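Local coordinates for BZZ1 protein (PDB 1ZUU), which acts in endocytosis and vacuolar trafficking, works with type I myosins to restore polarity of the actin cytoskeleton after salt stress, and is represented here by its first SH3 domain, at residues A[9-12]-A[18-21]; A[27-32]-A[37-42]. All blocks are in the same frame, centred on the assembly; numbering follows the deposited sequence. Where two conformers were deposited one is given.

Both contacts belong to one small SH3 domain and follow each other along the chain: contact 1 closes before contact 2 opens. Contact 1 pairs the two arms of the RT loop, between strands 5-6 and 26-28. Contact 2 pairs strand 26-28 and the residues after it with strand 37-42, the middle strand of the three-stranded sheet. Their centres are about 13 Å apart, on opposite sides of the chain's centre. They still meet: T19 O and N42 ND2, 3.1 Å apart, probably share a hydrogen bond, and I20 packs on I40 in the core. Y10 OH also packs against W37 CH2, 3.4 Å away, consistent with the aromatic ligand-binding face of SH3 domains.

Contact 1 (A[9-12]-A[18-21]); sequences AYVQ and ITIT
The ring of Y10 meets I18 at its edge: I18 O lies close to the ring plane, 3.7 Å from CD2. That carbonyl oxygen is buried and has no hydrogen-bond partner in the model; the ring edge lies beside it without bonding. Y10 takes chi1 -177°, with CG opposite the backbone N, which sends the ring on toward the tip of the loop and leaves CD2 beside I18 O. Outside the pair, P52 and Y55 also touch the Y10 side chain, and its OH is hydrogen-bonded to E17 and K13. Nearer the backbone, Y10 CB packs on I20 CG1 at 3.8 Å, an apolar touch on the buried side.

The two arms run antiparallel, with Y10 and I20 as a hydrogen-bonded pair. Y10 N donates to I20 O and I20 N to Y10 O, each at 2.9 Å and each in the plane of the accepting carbonyl. Both oxygens take a CA-H...O contact as well, I20 O from A9 CA at 3.2 Å and Y10 O from T19 CA.

Next along, a side chain replaces the backbone acceptor. Q12 N donates to T19 OG1 at 3.0 Å, almost straight at 171°. T19 chi1 of -65° turns the hydroxyl to the side of its own backbone N, facing the Q12 amide. The V11 and T19 side chains lie side by side, V11 CG1 coming within 3.7 Å of OG1. A valine in place of T19 would probably leave the amide N-H of Q12 without its acceptor, the one group of the 18-21 arm that bonds to it. This antiparallel pairing of two arms is the base of the RT loop of an SH3 domain, and Y10 occupies the place of the second tyrosine of the ALYDY motif.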
loop_
_atom_site.group_PDB
_atom_site.type_symbol
_atom_site.label_atom_id
_atom_site.label_comp_id
_atom_site.label_asym_id
_atom_site.label_seq_id
_atom_site.Cartn_x
_atom_site.Cartn_y
_atom_site.Cartn_z
ATOM N N ALA A 9 1.074 1.190 -9.604
ATOM C CA ALA A 9 2.285 1.660 -8.936
ATOM C C ALA A 9 2.051 3.008 -8.261
ATOM O O ALA A 9 1.326 3.871 -8.772
ATOM C CB ALA A 9 3.434 1.765 -9.948
ATOM N N TYR A 10 2.715 3.173 -7.121
ATOM C CA TYR A 10 2.692 4.453 -6.382
ATOM C C TYR A 10 4.043 4.599 -5.733
ATOM O O TYR A 10 4.512 3.685 -5.052
ATOM C CB TYR A 10 1.619 4.440 -5.278
ATOM C CG TYR A 10 1.558 5.762 -4.572
ATOM C CD1 TYR A 10 0.974 6.888 -5.160
ATOM C CD2 TYR A 10 2.134 5.924 -3.303
ATOM C CE1 TYR A 10 0.976 8.117 -4.535
ATOM C CE2 TYR A 10 2.159 7.174 -2.700
ATOM C CZ TYR A 10 1.602 8.271 -3.317
ATOM O OH TYR A 10 1.654 9.531 -2.767
ATOM N N VAL A 11 4.692 5.775 -5.907
ATOM C CA VAL A 11 5.948 6.074 -5.251
ATOM C C VAL A 11 5.669 6.956 -4.019
ATOM O O VAL A 11 5.023 8.003 -4.125
ATOM C CB VAL A 11 6.962 6.774 -6.178
ATOM C CG1 VAL A 11 8.291 6.951 -5.486
ATOM C CG2 VAL A 11 7.149 5.954 -7.459
ATOM N N GLN A 12 6.277 6.563 -2.903
ATOM C CA GLN A 12 6.290 7.358 -1.666
ATOM C C GLN A 12 6.444 8.862 -1.984
ATOM O O GLN A 12 7.330 9.268 -2.748
ATOM C CB GLN A 12 7.431 6.839 -0.748
ATOM C CG GLN A 12 7.537 7.698 0.521
ATOM C CD GLN A 12 8.566 7.286 1.514
ATOM O OE1 GLN A 12 8.495 7.730 2.696
ATOM N NE2 GLN A 12 9.526 6.523 1.110
ATOM N N ILE A 18 4.370 4.650 1.575
ATOM C CA ILE A 18 5.377 3.733 1.029
ATOM C C ILE A 18 5.113 3.532 -0.462
ATOM O O ILE A 18 4.040 3.800 -1.005
ATOM C CB ILE A 18 5.415 2.367 1.741
ATOM C CG1 ILE A 18 4.117 1.625 1.641
ATOM C CG2 ILE A 18 5.838 2.556 3.176
ATOM C CD1 ILE A 18 4.231 0.151 2.050
ATOM N N THR A 19 6.166 3.027 -1.134
ATOM C CA THR A 19 6.103 2.651 -2.510
ATOM C C THR A 19 5.515 1.250 -2.681
ATOM O O THR A 19 5.806 0.332 -1.936
ATOM C CB THR A 19 7.522 2.734 -3.119
ATOM O OG1 THR A 19 7.896 4.091 -3.093
ATOM C CG2 THR A 19 7.632 2.147 -4.518
ATOM N N ILE A 20 4.687 1.111 -3.734
ATOM C CA ILE A 20 4.152 -0.153 -4.163
ATOM C C ILE A 20 4.279 -0.266 -5.681
ATOM O O ILE A 20 4.073 0.702 -6.406
ATOM C CB ILE A 20 2.661 -0.356 -3.722
ATOM C CG1 ILE A 20 1.829 0.913 -4.004
ATOM C CG2 ILE A 20 2.589 -0.813 -2.306
ATOM C CD1 ILE A 20 0.331 0.722 -3.926
ATOM N N THR A 21 4.528 -1.487 -6.154
ATOM C CA THR A 21 4.537 -1.764 -7.573
ATOM C C THR A 21 3.819 -3.072 -7.834
ATOM O O THR A 21 3.829 -3.983 -7.003
ATOM C CB THR A 21 5.967 -1.800 -8.160
ATOM O OG1 THR A 21 6.718 -2.891 -7.618
ATOM C CG2 THR A 21 6.673 -0.493 -8.009
#

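Contact 2 (A[27-32]-A[37-42]); sequences SLVARD and WTKINN
V29 lays its CG2 methyl against the amide group of N41, 3.4 Å from ND2, the two side chains crossing at about a right angle. Its other methyl, CG1, faces the aliphatic part of K39, a less certain contact because K39 was modelled in two conformers. The N41 amide is held at both ends: ND2 donates to S27 OG at 2.9 Å, the hydroxyl lying 6° out of the amide plane, and OD1 bonds to T48 on the next strand. S27 presents the oxygen with chi1 64°, tucked between its own N and carbonyl carbon. The S27 and N41 backbones form a hydrogen-bonded pair as well, N41 N reaching S27 O at 2.8 Å.

Beyond the non-hydrogen-bonded pair L28-I40 the register slips by one residue. V29 and A30 both face K39 in a classic beta bulge, and K39 O accepts from V29 N at 3.0 Å and from A30 N at 3.2 Å, both arriving from the same face of the carbonyl plane. The bulge lies where the chain turns a corner in the SH3 barrel, ahead of the n-Src loop. K39 N returns a bond to A30 O at 3.1 Å.

L28 CD1 touches T38 CG2 at 3.7 Å, the two side chains nearly perpendicular, and that same T38 methyl also lies close to A30 O. T38 OG1 is hydrogen-bonded to T53 and, through a water, linked to D32 N. D32 continues past the last paired residues: its CA makes a CA-H...O contact of 3.2 Å with W37 O, while its carboxylate bonds G34 and G36 through OD1 and T53 through OD2.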
loop_
_atom_site.group_PDB
_atom_site.type_symbol
_atom_site.label_atom_id
_atom_site.label_comp_id
_atom_site.label_asym_id
_atom_site.label_seq_id
_atom_site.Cartn_x
_atom_site.Cartn_y
_atom_site.Cartn_z
ATOM N N SER A 27 0.431 -6.861 2.757
ATOM C CA SER A 27 -0.475 -7.312 3.817
ATOM C C SER A 27 -1.120 -6.064 4.454
ATOM O O SER A 27 -0.559 -4.981 4.496
ATOM C CB SER A 27 0.280 -8.106 4.875
ATOM O OG SER A 27 1.220 -7.305 5.537
ATOM N N LEU A 28 -2.345 -6.276 4.936
ATOM C CA LEU A 28 -3.095 -5.157 5.545
ATOM C C LEU A 28 -2.593 -4.841 6.968
ATOM O O LEU A 28 -2.349 -5.740 7.760
ATOM C CB LEU A 28 -4.544 -5.556 5.589
ATOM C CG LEU A 28 -5.592 -4.523 6.079
ATOM C CD1 LEU A 28 -5.564 -3.253 5.224
ATOM C CD2 LEU A 28 -6.958 -5.148 6.123
ATOM N N VAL A 29 -2.543 -3.538 7.280
ATOM C CA VAL A 29 -2.395 -3.064 8.645
ATOM C C VAL A 29 -3.743 -2.484 9.141
ATOM O O VAL A 29 -4.231 -2.848 10.205
ATOM C CB VAL A 29 -1.285 -2.009 8.801
ATOM C CG1 VAL A 29 -1.256 -1.439 10.228
ATOM C CG2 VAL A 29 0.043 -2.564 8.359
ATOM N N ALA A 30 -4.329 -1.576 8.370
ATOM C CA ALA A 30 -5.603 -0.932 8.775
ATOM C C ALA A 30 -6.292 -0.436 7.529
ATOM O O ALA A 30 -5.679 0.185 6.648
ATOM C CB ALA A 30 -5.328 0.233 9.718
ATOM N N ARG A 31 -7.591 -0.725 7.387
ATOM C CA ARG A 31 -8.361 -0.217 6.239
ATOM C C ARG A 31 -8.521 1.298 6.324
ATOM O O ARG A 31 -8.488 1.925 7.386
ATOM C CB ARG A 31 -9.740 -0.897 6.158
ATOM C CG ARG A 31 -9.716 -2.350 5.682
ATOM C CD ARG A 31 -11.075 -3.004 5.929
ATOM N NE ARG A 31 -11.040 -4.361 5.392
ATOM C CZ ARG A 31 -10.657 -5.416 6.132
ATOM N NH1 ARG A 31 -10.393 -5.279 7.427
ATOM N NH2 ARG A 31 -10.503 -6.626 5.573
ATOM N N ASP A 32 -8.754 1.853 5.138
ATOM C CA ASP A 32 -9.130 3.279 4.934
ATOM C C ASP A 32 -10.396 3.540 5.742
ATOM O O ASP A 32 -11.351 2.771 5.696
ATOM C CB ASP A 32 -9.381 3.386 3.445
ATOM C CG ASP A 32 -9.593 4.783 2.889
ATOM O OD1 ASP A 32 -9.860 5.742 3.617
ATOM O OD2 ASP A 32 -9.488 4.895 1.612
ATOM N N TRP A 37 -6.692 6.516 1.869
ATOM C CA TRP A 37 -5.447 5.789 2.028
ATOM C C TRP A 37 -5.656 4.588 2.932
ATOM O O TRP A 37 -6.400 4.642 3.918
ATOM C CB TRP A 37 -4.403 6.710 2.686
ATOM C CG TRP A 37 -4.098 7.926 1.878
ATOM C CD1 TRP A 37 -4.832 9.087 1.847
ATOM C CD2 TRP A 37 -2.971 8.139 1.012
ATOM N NE1 TRP A 37 -4.236 10.012 1.010
ATOM C CE2 TRP A 37 -3.089 9.451 0.486
ATOM C CE3 TRP A 37 -1.831 7.379 0.656
ATOM C CZ2 TRP A 37 -2.148 9.983 -0.394
ATOM C CZ3 TRP A 37 -0.907 7.892 -0.223
ATOM C CH2 TRP A 37 -1.052 9.198 -0.726
ATOM N N THR A 38 -4.923 3.499 2.612
ATOM C CA THR A 38 -4.930 2.261 3.392
ATOM C C THR A 38 -3.517 2.042 3.942
ATOM O O THR A 38 -2.529 2.255 3.221
ATOM C CB THR A 38 -5.306 1.082 2.481
ATOM O OG1 THR A 38 -6.632 1.263 1.974
ATOM C CG2 THR A 38 -5.292 -0.231 3.191
ATOM N N LYS A 39 -3.399 1.666 5.210
ATOM C CA LYS A 39 -2.080 1.338 5.737
ATOM C C LYS A 39 -1.813 -0.149 5.465
ATOM O O LYS A 39 -2.667 -1.004 5.751
ATOM C CB LYS A 39 -1.949 1.663 7.226
ATOM C CG LYS A 39 -0.481 1.668 7.678
ATOM C CD LYS A 39 -0.294 1.935 9.130
ATOM C CE LYS A 39 -0.445 3.383 9.412
ATOM N NZ LYS A 39 -0.401 3.633 10.913
ATOM N N ILE A 40 -0.611 -0.435 4.937
ATOM C CA ILE A 40 -0.199 -1.767 4.564
ATOM C C ILE A 40 1.289 -1.971 4.967
ATOM O O ILE A 40 2.034 -1.027 5.197
ATOM C CB ILE A 40 -0.381 -2.038 3.026
ATOM C CG1 ILE A 40 0.520 -1.111 2.212
ATOM C CG2 ILE A 40 -1.831 -1.948 2.628
ATOM C CD1 ILE A 40 0.750 -1.619 0.775
ATOM N N ASN A 41 1.655 -3.254 4.902
ATOM C CA ASN A 41 3.047 -3.660 4.805
ATOM C C ASN A 41 3.334 -4.090 3.358
ATOM O O ASN A 41 2.494 -4.777 2.762
ATOM C CB ASN A 41 3.360 -4.818 5.733
ATOM C CG ASN A 41 2.884 -4.582 7.147
ATOM O OD1 ASN A 41 3.385 -3.710 7.851
ATOM N ND2 ASN A 41 1.829 -5.308 7.535
ATOM N N ASN A 42 4.489 -3.728 2.862
ATOM C CA ASN A 42 5.001 -4.255 1.602
ATOM C C ASN A 42 6.113 -5.218 2.013
ATOM O O ASN A 42 7.196 -4.801 2.377
ATOM C CB ASN A 42 5.482 -3.122 0.704
ATOM C CG ASN A 42 5.916 -3.590 -0.665
ATOM O OD1 ASN A 42 6.338 -4.753 -0.827
ATOM N ND2 ASN A 42 5.785 -2.718 -1.678
HETATM O O HOH W 1 0.366 -6.454 9.561
HETATM O O HOH W 2 -5.921 3.559 6.692
HETATM O O HOH W 3 -8.837 -0.089 2.993
#